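Side-chain contacts in separin (Saccharomyces cerevisiae, PDB 5U1T), which cleaves the cohesin subunit MCD1/SCC1 as a caspase-like cysteine protease at anaphase onset, and is held inactive by securin for most of the cell cycle: residues K765-A770 with S793-Q798; S772-K777 with L786-S791. One frame throughout, in Å; residues are numbered along the deposited sequence.

Interaction 1 of 2, residues K765-A770 with S793-Q798; sequences KAQNLA and SFSFFQ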
ATOM      1  N   LYS A 765       2.169   9.439  11.252  1.00 65.97           N
ATOM      2  CA  LYS A 765       0.734   9.375  11.052  1.00 66.17           C
ATOM      3  C   LYS A 765       0.404   8.227  10.107  1.00 70.45           C
ATOM      4  O   LYS A 765      -0.545   7.475  10.331  1.00 67.58           O
ATOM      5  CB  LYS A 765       0.201  10.680  10.484  1.00 67.62           C
ATOM      6  CG  LYS A 765       0.327  11.852  11.391  1.00 71.03           C
ATOM      7  CD  LYS A 765      -0.171  13.089  10.681  1.00 71.04           C
ATOM      8  CE  LYS A 765       0.057  14.321  11.525  1.00 71.74           C
ATOM      9  NZ  LYS A 765      -0.282  15.553  10.780  1.00 71.95           N
ATOM     10  N   ALA A 766       1.198   8.113   9.045  1.00 61.77           N
ATOM     11  CA  ALA A 766       1.020   7.071   8.057  1.00 59.26           C
ATOM     12  C   ALA A 766       1.093   5.712   8.732  1.00 63.62           C
ATOM     13  O   ALA A 766       0.296   4.827   8.450  1.00 67.81           O
ATOM     14  CB  ALA A 766       2.056   7.186   6.966  1.00 54.39           C
ATOM     15  N   GLN A 767       2.032   5.553   9.647  1.00 63.52           N
ATOM     16  CA  GLN A 767       2.186   4.286  10.343  1.00 66.64           C
ATOM     17  C   GLN A 767       1.094   4.042  11.371  1.00 67.87           C
ATOM     18  O   GLN A 767       0.706   2.904  11.616  1.00 71.23           O
ATOM     19  CB  GLN A 767       3.539   4.228  11.026  1.00 67.29           C
ATOM     20  CG  GLN A 767       4.652   3.920  10.095  1.00 63.71           C
ATOM     21  CD  GLN A 767       5.847   3.366  10.832  1.00 76.82           C
ATOM     22  OE1 GLN A 767       6.184   3.825  11.944  1.00 72.18           O
ATOM     23  NE2 GLN A 767       6.497   2.355  10.232  1.00 76.77           N
ATOM     24  N   ASN A 768       0.608   5.101  11.994  1.00 67.44           N
ATOM     25  CA  ASN A 768      -0.450   4.930  12.966  1.00 68.74           C
ATOM     26  C   ASN A 768      -1.764   4.582  12.275  1.00 68.03           C
ATOM     27  O   ASN A 768      -2.548   3.789  12.791  1.00 71.34           O
ATOM     28  CB  ASN A 768      -0.594   6.185  13.831  1.00 75.85           C
ATOM     29  CG  ASN A 768       0.561   6.347  14.810  1.00 76.51           C
ATOM     30  OD1 ASN A 768       1.308   5.402  15.069  1.00 75.33           O
ATOM     31  ND2 ASN A 768       0.711   7.545  15.357  1.00 78.49           N
ATOM     32  N   LEU A 769      -1.982   5.141  11.107  1.00 62.02           N
ATOM     33  CA  LEU A 769      -3.179   4.845  10.375  1.00 66.83           C
ATOM     34  C   LEU A 769      -3.165   3.411   9.938  1.00 70.11           C
ATOM     35  O   LEU A 769      -4.174   2.756   9.922  1.00 70.41           O
ATOM     36  CB  LEU A 769      -3.269   5.715   9.144  1.00 66.31           C
ATOM     37  CG  LEU A 769      -3.833   7.103   9.319  1.00 63.23           C
ATOM     38  CD1 LEU A 769      -3.933   7.712   7.956  1.00 66.44           C
ATOM     39  CD2 LEU A 769      -5.200   7.050   9.937  1.00 65.39           C
ATOM     40  N   ALA A 770      -1.998   2.900   9.612  1.00 67.23           N
ATOM     41  CA  ALA A 770      -1.874   1.540   9.170  1.00 66.24           C
ATOM     42  C   ALA A 770      -2.104   0.580  10.304  1.00 65.91           C
ATOM     43  O   ALA A 770      -2.584  -0.499  10.097  1.00 69.43           O
ATOM     44  CB  ALA A 770      -0.522   1.316   8.540  1.00 56.60           C
ATOM     45  N   SER A 793       5.881  -0.593   3.779  1.00 54.97           N
ATOM     46  CA  SER A 793       7.307  -0.740   3.538  1.00 59.35           C
ATOM     47  C   SER A 793       7.884   0.620   3.175  1.00 56.94           C
ATOM     48  O   SER A 793       8.996   0.944   3.562  1.00 57.90           O
ATOM     49  CB  SER A 793       7.589  -1.777   2.440  1.00 52.30           C
ATOM     50  OG  SER A 793       6.777  -1.547   1.306  1.00 56.59           O
ATOM     51  N   PHE A 794       7.095   1.411   2.455  1.00 57.33           N
ATOM     52  CA  PHE A 794       7.475   2.757   2.048  1.00 55.36           C
ATOM     53  C   PHE A 794       7.763   3.609   3.278  1.00 59.64           C
ATOM     54  O   PHE A 794       8.788   4.290   3.342  1.00 58.62           O
ATOM     55  CB  PHE A 794       6.365   3.395   1.203  1.00 57.40           C
ATOM     56  CG  PHE A 794       6.620   4.838   0.820  1.00 61.07           C
ATOM     57  CD1 PHE A 794       6.529   5.867   1.766  1.00 64.83           C
ATOM     58  CD2 PHE A 794       6.902   5.174  -0.492  1.00 61.56           C
ATOM     59  CE1 PHE A 794       6.752   7.193   1.413  1.00 65.90           C
ATOM     60  CE2 PHE A 794       7.115   6.501  -0.860  1.00 65.24           C
ATOM     61  CZ  PHE A 794       7.042   7.510   0.096  1.00 67.66           C
ATOM     62  N   SER A 795       6.854   3.581   4.249  1.00 60.84           N
ATOM     63  CA  SER A 795       7.006   4.451   5.394  1.00 55.28           C
ATOM     64  C   SER A 795       8.208   4.023   6.252  1.00 57.05           C
ATOM     65  O   SER A 795       8.856   4.878   6.823  1.00 61.34           O
ATOM     66  CB  SER A 795       5.721   4.503   6.216  1.00 51.83           C
ATOM     67  OG  SER A 795       5.640   3.386   7.055  1.00 65.09           O
ATOM     68  N   PHE A 796       8.553   2.742   6.317  1.00 53.41           N
ATOM     69  CA  PHE A 796       9.840   2.377   6.929  1.00 54.02           C
ATOM     70  C   PHE A 796      11.057   2.907   6.141  1.00 56.51           C
ATOM     71  O   PHE A 796      11.933   3.535   6.719  1.00 56.40           O
ATOM     72  CB  PHE A 796       9.966   0.864   7.098  1.00 57.84           C
ATOM     73  CG  PHE A 796       9.317   0.347   8.353  1.00 65.59           C
ATOM     74  CD1 PHE A 796       9.953   0.487   9.585  1.00 61.08           C
ATOM     75  CD2 PHE A 796       8.061  -0.256   8.305  1.00 63.51           C
ATOM     76  CE1 PHE A 796       9.357   0.028  10.754  1.00 66.19           C
ATOM     77  CE2 PHE A 796       7.456  -0.716   9.462  1.00 67.61           C
ATOM     78  CZ  PHE A 796       8.105  -0.580  10.693  1.00 66.62           C
ATOM     79  N   PHE A 797      11.106   2.648   4.839  1.00 49.59           N
ATOM     80  CA  PHE A 797      12.097   3.260   3.972  1.00 56.47           C
ATOM     81  C   PHE A 797      12.199   4.782   4.232  1.00 58.55           C
ATOM     82  O   PHE A 797      13.279   5.312   4.486  1.00 55.41           O
ATOM     83  CB  PHE A 797      11.766   3.004   2.495  1.00 53.15           C
ATOM     84  CG  PHE A 797      11.703   1.545   2.111  1.00 55.94           C
ATOM     85  CD1 PHE A 797      12.214   0.555   2.939  1.00 55.63           C
ATOM     86  CD2 PHE A 797      11.122   1.162   0.903  1.00 54.48           C
ATOM     87  CE1 PHE A 797      12.138  -0.802   2.564  1.00 57.49           C
ATOM     88  CE2 PHE A 797      11.046  -0.177   0.523  1.00 52.98           C
ATOM     89  CZ  PHE A 797      11.562  -1.161   1.349  1.00 54.23           C
ATOM     90  N   GLN A 798      11.070   5.474   4.199  1.00 55.71           N
ATOM     91  CA  GLN A 798      11.084   6.914   4.365  1.00 57.84           C
ATOM     92  C   GLN A 798      11.647   7.354   5.722  1.00 58.60           C
ATOM     93  O   GLN A 798      12.471   8.262   5.782  1.00 56.56           O
ATOM     94  CB  GLN A 798       9.677   7.484   4.184  1.00 57.06           C
ATOM     95  CG  GLN A 798       9.658   8.927   3.710  1.00 62.22           C
ATOM     96  CD  GLN A 798      10.688   9.181   2.614  1.00 66.29           C
ATOM     97  OE1 GLN A 798      10.574   8.681   1.489  1.00 68.67           O
ATOM     98  NE2 GLN A 798      11.728   9.938   2.957  1.00 74.41           N
TER
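Gln767 reaches across to Ser795 and Phe796 inside an antiparallel helical hairpin, formed by helix 756-775 and helix 782-805 of the helical region. The backbones come nearest at Gln767 and Ser795, whose CA atoms lie 6.9 Å apart. From CB the glutamine chain sets off with CG anti to its own carbonyl carbon (chi1 -78°) and stays extended, which carries the amide over to the second helix. Gln767 CG meets the serine first, 3.2 Å from Ser795 OG and 4.1 Å from Ser795 CB. Gln767 CD follows, 3.8 Å from Ser795 OG, whose hydroxyl is also hydrogen-bonded to Leu792 O. At the tip, NE2 of Gln767 sits over one face of the Phe796 ring, displaced toward the rim. The amide and ring planes stand 74° apart, a steep tilt that rules out flat stacking. Phe796 also packs on Tyr815, Glu818 and Leu819 of helix 809-825, while Asn744 of helix 729-752 touches Ala766 and Ser795. With an alanine in place of Phe796 the aromatic face disappears, and the Gln767 amide would probably lose the surface under its nitrogen and become freer to turn. The ring atoms closest to Gln767 NE2 are CE2 and CZ of Phe796, at 3.3 and 3.4 Å.

Interaction 2 of 2, residues S772-K777 with L786-S791; sequences SLLKKK and LALLKS
Leu773 and Leu774 on helix 756-775 meet Leu788 on helix 782-805, the two arms of an antiparallel helical hairpin, without any flat group, so ring or amide faces and edges have no part; the methyl ends of branched leucine side chains make the closest approaches. The evidence is a triangle of three CD2 atoms. Leu788 CD2 lies 3.8 Å from Leu773 CD2 and 3.4 Å from Leu774 CD2, and Leu773 CD2 and Leu774 CD2 are 4.6 Å from each other. In Leu788, CG anti to the backbone N (chi1 -176°) and CD2 in turn anti to CA stretch the side chain toward helix 756-775. Leu773 runs past it in the opposite sense, whereas Leu774 comes in at a slant, with Leu774 CG 4.1 Å from Leu788 CD2. Leu773 continues the apolar layer onto Ile736 and Leu737 of helix 729-752. The chain of another protein packs on Leu774 with an acidic and on Leu788 with an apolar side chain, and a basic side chain of that protein hydrogen-bonds to Leu774 O. Between the two segments the contact is buried apolar packing alone, consistent with exclusion of water, that imposes little directional demand.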
ATOM      1  N   SER A 772      -4.163   1.193  12.729  1.00 73.64           N
ATOM      2  CA  SER A 772      -5.587   1.221  12.972  1.00 73.72           C
ATOM      3  C   SER A 772      -6.353   0.547  11.861  1.00 74.14           C
ATOM      4  O   SER A 772      -7.436   0.051  12.073  1.00 77.62           O
ATOM      5  CB  SER A 772      -6.083   2.642  13.223  1.00 66.64           C
ATOM      6  OG  SER A 772      -6.596   3.226  12.053  1.00 76.88           O
ATOM      7  N   LEU A 773      -5.770   0.502  10.677  1.00 72.86           N
ATOM      8  CA  LEU A 773      -6.393  -0.148   9.541  1.00 70.56           C
ATOM      9  C   LEU A 773      -6.360  -1.642   9.721  1.00 73.67           C
ATOM     10  O   LEU A 773      -7.248  -2.337   9.295  1.00 78.12           O
ATOM     11  CB  LEU A 773      -5.661   0.213   8.272  1.00 66.36           C
ATOM     12  CG  LEU A 773      -6.303  -0.214   6.972  1.00 63.25           C
ATOM     13  CD1 LEU A 773      -5.818   0.689   5.874  1.00 63.54           C
ATOM     14  CD2 LEU A 773      -5.929  -1.631   6.656  1.00 60.28           C
ATOM     15  N   LEU A 774      -5.331  -2.142  10.371  1.00 70.42           N
ATOM     16  CA  LEU A 774      -5.220  -3.552  10.613  1.00 71.58           C
ATOM     17  C   LEU A 774      -6.112  -4.006  11.736  1.00 77.31           C
ATOM     18  O   LEU A 774      -6.439  -5.162  11.822  1.00 79.64           O
ATOM     19  CB  LEU A 774      -3.796  -3.898  10.981  1.00 70.17           C
ATOM     20  CG  LEU A 774      -2.789  -3.703   9.875  1.00 72.10           C
ATOM     21  CD1 LEU A 774      -1.404  -3.937  10.409  1.00 72.58           C
ATOM     22  CD2 LEU A 774      -3.071  -4.639   8.728  1.00 64.62           C
ATOM     23  N   LYS A 775      -6.531  -3.106  12.595  1.00 78.86           N
ATOM     24  CA  LYS A 775      -7.370  -3.528  13.690  1.00 79.63           C
ATOM     25  C   LYS A 775      -8.822  -3.627  13.288  1.00 82.04           C
ATOM     26  O   LYS A 775      -9.615  -4.237  13.967  1.00 87.81           O
ATOM     27  CB  LYS A 775      -7.164  -2.643  14.899  1.00 78.27           C
ATOM     28  CG  LYS A 775      -5.970  -3.070  15.722  1.00 80.34           C
ATOM     29  CD  LYS A 775      -5.079  -1.883  16.031  1.00 85.20           C
ATOM     30  CE  LYS A 775      -5.894  -0.593  16.108  1.00 91.05           C
ATOM     31  NZ  LYS A 775      -5.223   0.505  16.868  1.00 95.03           N
ATOM     32  N   LYS A 776      -9.172  -3.022  12.174  1.00 81.85           N
ATOM     33  CA  LYS A 776     -10.521  -3.133  11.677  1.00 82.75           C
ATOM     34  C   LYS A 776     -10.817  -4.607  11.496  1.00 89.20           C
ATOM     35  O   LYS A 776     -10.015  -5.351  10.962  1.00 89.68           O
ATOM     36  CB  LYS A 776     -10.626  -2.476  10.317  1.00 78.54           C
ATOM     37  CG  LYS A 776     -11.103  -1.045  10.326  1.00 72.80           C
ATOM     38  CD  LYS A 776     -10.822  -0.358  11.637  1.00 74.00           C
ATOM     39  CE  LYS A 776     -10.699   1.133  11.437  1.00 71.70           C
ATOM     40  NZ  LYS A 776     -10.818   1.826  12.735  1.00 82.68           N
ATOM     41  N   LYS A 777     -12.027  -5.032  11.816  1.00 96.17           N
ATOM     42  CA  LYS A 777     -12.413  -6.440  11.713  1.00 91.53           C
ATOM     43  C   LYS A 777     -12.366  -7.145  10.355  1.00 95.14           C
ATOM     44  O   LYS A 777     -12.411  -8.353  10.301  1.00102.93           O
ATOM     45  CB  LYS A 777     -13.768  -6.661  12.357  1.00 96.56           C
ATOM     46  CG  LYS A 777     -13.676  -6.863  13.858  1.00 98.05           C
ATOM     47  CD  LYS A 777     -14.992  -6.523  14.537  1.00107.48           C
ATOM     48  CE  LYS A 777     -14.817  -5.497  15.646  1.00102.17           C
ATOM     49  NZ  LYS A 777     -15.893  -4.465  15.657  1.00 93.26           N
ATOM     50  N   LEU A 786      -2.203  -5.670  -0.668  1.00 51.56           N
ATOM     51  CA  LEU A 786      -1.039  -5.310  -1.444  1.00 49.38           C
ATOM     52  C   LEU A 786      -0.807  -3.818  -1.324  1.00 53.38           C
ATOM     53  O   LEU A 786       0.330  -3.377  -1.242  1.00 55.70           O
ATOM     54  CB  LEU A 786      -1.207  -5.716  -2.915  1.00 53.59           C
ATOM     55  CG  LEU A 786      -1.422  -7.198  -3.218  1.00 52.06           C
ATOM     56  CD1 LEU A 786      -1.694  -7.410  -4.699  1.00 47.54           C
ATOM     57  CD2 LEU A 786      -0.260  -8.060  -2.737  1.00 45.13           C
ATOM     58  N   ALA A 787      -1.889  -3.044  -1.314  1.00 55.91           N
ATOM     59  CA  ALA A 787      -1.791  -1.592  -1.180  1.00 53.92           C
ATOM     60  C   ALA A 787      -1.044  -1.246   0.099  1.00 57.72           C
ATOM     61  O   ALA A 787      -0.119  -0.442   0.095  1.00 61.27           O
ATOM     62  CB  ALA A 787      -3.163  -0.957  -1.166  1.00 51.47           C
ATOM     63  N   LEU A 788      -1.465  -1.896   1.180  1.00 55.02           N
ATOM     64  CA  LEU A 788      -0.940  -1.700   2.516  1.00 55.96           C
ATOM     65  C   LEU A 788       0.495  -2.201   2.654  1.00 59.13           C
ATOM     66  O   LEU A 788       1.258  -1.686   3.457  1.00 60.28           O
ATOM     67  CB  LEU A 788      -1.841  -2.413   3.517  1.00 45.01           C
ATOM     68  CG  LEU A 788      -1.475  -2.230   4.975  1.00 54.09           C
ATOM     69  CD1 LEU A 788      -1.485  -0.751   5.291  1.00 53.39           C
ATOM     70  CD2 LEU A 788      -2.487  -2.972   5.813  1.00 61.72           C
ATOM     71  N   LEU A 789       0.850  -3.225   1.883  1.00 58.75           N
ATOM     72  CA  LEU A 789       2.211  -3.721   1.865  1.00 56.86           C
ATOM     73  C   LEU A 789       3.133  -2.675   1.259  1.00 54.93           C
ATOM     74  O   LEU A 789       4.175  -2.350   1.818  1.00 55.72           O
ATOM     75  CB  LEU A 789       2.289  -5.027   1.087  1.00 52.18           C
ATOM     76  CG  LEU A 789       1.922  -6.247   1.925  1.00 56.94           C
ATOM     77  CD1 LEU A 789       1.957  -7.515   1.083  1.00 52.71           C
ATOM     78  CD2 LEU A 789       2.865  -6.366   3.121  1.00 56.40           C
ATOM     79  N   LYS A 790       2.729  -2.142   0.113  1.00 55.71           N
ATOM     80  CA  LYS A 790       3.497  -1.124  -0.579  1.00 54.03           C
ATOM     81  C   LYS A 790       3.643   0.099   0.330  1.00 57.52           C
ATOM     82  O   LYS A 790       4.723   0.663   0.468  1.00 58.18           O
ATOM     83  CB  LYS A 790       2.830  -0.758  -1.912  1.00 51.10           C
ATOM     84  CG  LYS A 790       3.271  -1.626  -3.094  1.00 60.27           C
ATOM     85  CD  LYS A 790       4.809  -1.466  -3.384  1.00 69.29           C
ATOM     86  CE  LYS A 790       5.295  -2.219  -4.673  1.00 63.07           C
ATOM     87  NZ  LYS A 790       6.792  -2.097  -4.910  1.00 71.16           N
ATOM     88  N   SER A 791       2.556   0.477   0.984  1.00 59.01           N
ATOM     89  CA  SER A 791       2.545   1.660   1.830  1.00 56.17           C
ATOM     90  C   SER A 791       3.354   1.518   3.111  1.00 56.95           C
ATOM     91  O   SER A 791       3.976   2.478   3.569  1.00 56.08           O
ATOM     92  CB  SER A 791       1.113   2.034   2.182  1.00 54.14           C
ATOM     93  OG  SER A 791       0.626   2.998   1.277  1.00 63.16           O
TER

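Overall arrangement
Interactions 1 and 2 are two levels of one helical hairpin, their centres 10 Å apart, and both join helix 756-775 to helix 782-805. Along the chain the order is 765-770, 772-777, 786-791, 793-798, so interaction 2 lies toward the turn and interaction 1 farther from it, as antiparallel pairing requires. Ala770 CB and Leu788 CD1, 4.0 Å apart, link the two levels. Both contacts are buried near the centre of the chain and away from the cysteine assigned by similarity to the active site. Helix 729-752 packs against both, and another protein's chain, probably the inhibitor securin, reaches both, making the hairpin part of that interface.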